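Local coordinates for protein maquette-3 (Escherichia coli, PDB 6Z0C) that is an artificial four-helix bundle of no known biological function, probably designed to test how buried charged networks can stabilise a protein core, at residues E23-I28 and E171-V176. Residues are numbered along the deposited sequence; the frame is centred on the assembly and turned at random.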
loop_
_atom_site.group_PDB
_atom_site.type_symbol
_atom_site.label_atom_id
_atom_site.label_comp_id
_atom_site.label_asym_id
_atom_site.label_seq_id
_atom_site.Cartn_x
_atom_site.Cartn_y
_atom_site.Cartn_z
ATOM N N GLU A 23 7.541 5.613 -3.264
ATOM C CA GLU A 23 7.499 5.834 -1.793
ATOM C C GLU A 23 6.817 4.637 -1.118
ATOM O O GLU A 23 7.322 4.170 -0.085
ATOM C CB GLU A 23 6.780 7.146 -1.470
ATOM C CG GLU A 23 6.793 7.499 0.004
ATOM C CD GLU A 23 6.227 8.868 0.339
ATOM O OE1 GLU A 23 5.631 9.505 -0.563
ATOM O OE2 GLU A 23 6.377 9.294 1.502
ATOM N N ILE A 24 5.707 4.159 -1.684
ATOM C CA ILE A 24 4.971 2.957 -1.192
ATOM C C ILE A 24 5.902 1.734 -1.237
ATOM O O ILE A 24 5.972 1.011 -0.230
ATOM C CB ILE A 24 3.671 2.750 -1.993
ATOM C CG1 ILE A 24 2.600 3.753 -1.553
ATOM C CG2 ILE A 24 3.193 1.311 -1.889
ATOM C CD1 ILE A 24 1.382 3.799 -2.441
ATOM N N GLN A 25 6.584 1.497 -2.356
ATOM C CA GLN A 25 7.491 0.323 -2.511
ATOM C C GLN A 25 8.624 0.400 -1.477
ATOM O O GLN A 25 8.969 -0.653 -0.900
ATOM C CB GLN A 25 8.024 0.230 -3.942
ATOM C CG GLN A 25 6.922 -0.018 -4.963
ATOM C CD GLN A 25 7.330 -1.000 -6.031
ATOM O OE1 GLN A 25 8.203 -0.721 -6.851
ATOM N NE2 GLN A 25 6.693 -2.160 -6.030
ATOM N N GLN A 26 9.174 1.593 -1.238
ATOM C CA GLN A 26 10.263 1.799 -0.246
ATOM C C GLN A 26 9.729 1.518 1.163
ATOM O O GLN A 26 10.449 0.864 1.938
ATOM C CB GLN A 26 10.852 3.209 -0.337
ATOM C CG GLN A 26 12.000 3.455 0.638
ATOM C CD GLN A 26 13.154 2.498 0.447
ATOM O OE1 GLN A 26 13.438 2.046 -0.661
ATOM N NE2 GLN A 26 13.834 2.180 1.536
ATOM N N LEU A 27 8.523 1.992 1.492
ATOM C CA LEU A 27 7.930 1.787 2.841
ATOM C C LEU A 27 7.649 0.292 3.046
ATOM O O LEU A 27 7.925 -0.207 4.141
ATOM C CB LEU A 27 6.669 2.643 3.008
ATOM C CG LEU A 27 5.930 2.487 4.340
ATOM C CD1 LEU A 27 6.882 2.575 5.526
ATOM C CD2 LEU A 27 4.832 3.535 4.473
ATOM N N ILE A 28 7.163 -0.415 2.021
ATOM C CA ILE A 28 6.947 -1.890 2.098
ATOM C C ILE A 28 8.286 -2.579 2.394
ATOM O O ILE A 28 8.299 -3.483 3.249
ATOM C CB ILE A 28 6.288 -2.445 0.824
ATOM C CG1 ILE A 28 4.835 -1.980 0.698
ATOM C CG2 ILE A 28 6.389 -3.961 0.806
ATOM C CD1 ILE A 28 4.242 -2.187 -0.673
ATOM N N GLU A 171 1.217 4.815 8.259
ATOM C CA GLU A 171 1.896 5.666 7.249
ATOM C C GLU A 171 1.583 5.099 5.858
ATOM O O GLU A 171 1.245 5.886 4.959
ATOM C CB GLU A 171 3.397 5.729 7.545
ATOM C CG GLU A 171 4.019 7.077 7.244
ATOM C CD GLU A 171 3.425 8.239 8.025
ATOM O OE1 GLU A 171 3.601 8.279 9.260
ATOM O OE2 GLU A 171 2.778 9.093 7.395
ATOM N N LEU A 172 1.649 3.774 5.708
ATOM C CA LEU A 172 1.376 3.069 4.428
ATOM C C LEU A 172 -0.098 3.256 4.042
ATOM O O LEU A 172 -0.354 3.565 2.867
ATOM C CB LEU A 172 1.744 1.590 4.580
ATOM C CG LEU A 172 1.523 0.710 3.352
ATOM C CD1 LEU A 172 2.234 1.274 2.130
ATOM C CD2 LEU A 172 1.981 -0.712 3.627
ATOM N N LEU A 173 -1.031 3.106 4.992
ATOM C CA LEU A 173 -2.479 3.364 4.742
ATOM C C LEU A 173 -2.656 4.777 4.173
ATOM O O LEU A 173 -3.401 4.919 3.192
ATOM C CB LEU A 173 -3.298 3.193 6.028
ATOM C CG LEU A 173 -3.898 1.811 6.270
ATOM C CD1 LEU A 173 -4.765 1.818 7.521
ATOM C CD2 LEU A 173 -4.711 1.335 5.072
ATOM N N GLN A 174 -2.001 5.784 4.762
ATOM C CA GLN A 174 -2.110 7.203 4.319
ATOM C C GLN A 174 -1.636 7.343 2.863
ATOM O O GLN A 174 -2.281 8.086 2.104
ATOM C CB GLN A 174 -1.321 8.126 5.245
ATOM C CG GLN A 174 -1.953 8.266 6.623
ATOM C CD GLN A 174 -1.106 9.088 7.560
ATOM O OE1 GLN A 174 -0.838 10.261 7.309
ATOM N NE2 GLN A 174 -0.694 8.482 8.663
ATOM N N LEU A 175 -0.540 6.679 2.487
ATOM C CA LEU A 175 0.007 6.751 1.107
ATOM C C LEU A 175 -1.004 6.138 0.132
ATOM O O LEU A 175 -1.166 6.697 -0.956
ATOM C CB LEU A 175 1.364 6.042 1.027
ATOM C CG LEU A 175 2.484 6.629 1.887
ATOM C CD1 LEU A 175 3.792 5.895 1.637
ATOM C CD2 LEU A 175 2.662 8.123 1.656
ATOM N N VAL A 176 -1.673 5.045 0.516
ATOM C CA VAL A 176 -2.671 4.347 -0.349
ATOM C C VAL A 176 -3.898 5.254 -0.493
ATOM O O VAL A 176 -4.494 5.282 -1.581
ATOM C CB VAL A 176 -3.042 2.958 0.203
ATOM C CG1 VAL A 176 -4.120 2.294 -0.636
ATOM C CG2 VAL A 176 -1.825 2.053 0.301
#
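Two antiparallel helices of the four-helix bundle, 4-48 and 152-194, meet near mid-length through Ile24, Leu27, Leu172 and Leu175. The axes of the short segments approach to 10.2 Å with 161° between their directions, and no hydrogen bond joins them: what holds this interface is aliphatic packing. Leu27 points toward helix 152-194. Its CG lies anti to the backbone N (chi1 178°), which carries CD2 onto the opposite backbone, a tight 3.5 Å from Leu172 CA. The same methyl meets Leu175 CD1 at 3.8 Å. Leu175 in turn touches Leu27, Ile24 and Glu23. Ile24 slides past Leu175 in the opposite direction, bringing CG1 to 3.7 Å from Leu175 CB, while Ile24 CG2 faces Leu172 CD1 at 4.1 Å, those two side chains crossing at about a right angle. With an alanine at Ile24, Leu175 CB and the CD1 methyl of Leu172 would probably both lose an apolar neighbour, leaving a gap between the helices. At the exposed border the extended chain of Glu23 lies across Leu175, its CG 3.8 Å from Leu175 CD1 and its carboxylate near CD2, consistent with chain and carboxylate together covering this edge of the leucine. Glu171 OE2 stays 6.9 Å from Glu23 OE2, so the like charges do not meet. Further in, Ile28 CG1 lies 4.3 Å from Leu172 CD2, and the same side chain touches Gln76 of helix 52-99 and Phe125 of helix 105-144; Val176 also packs on Phe125, so this pair of helices joins the core shared by the bundle.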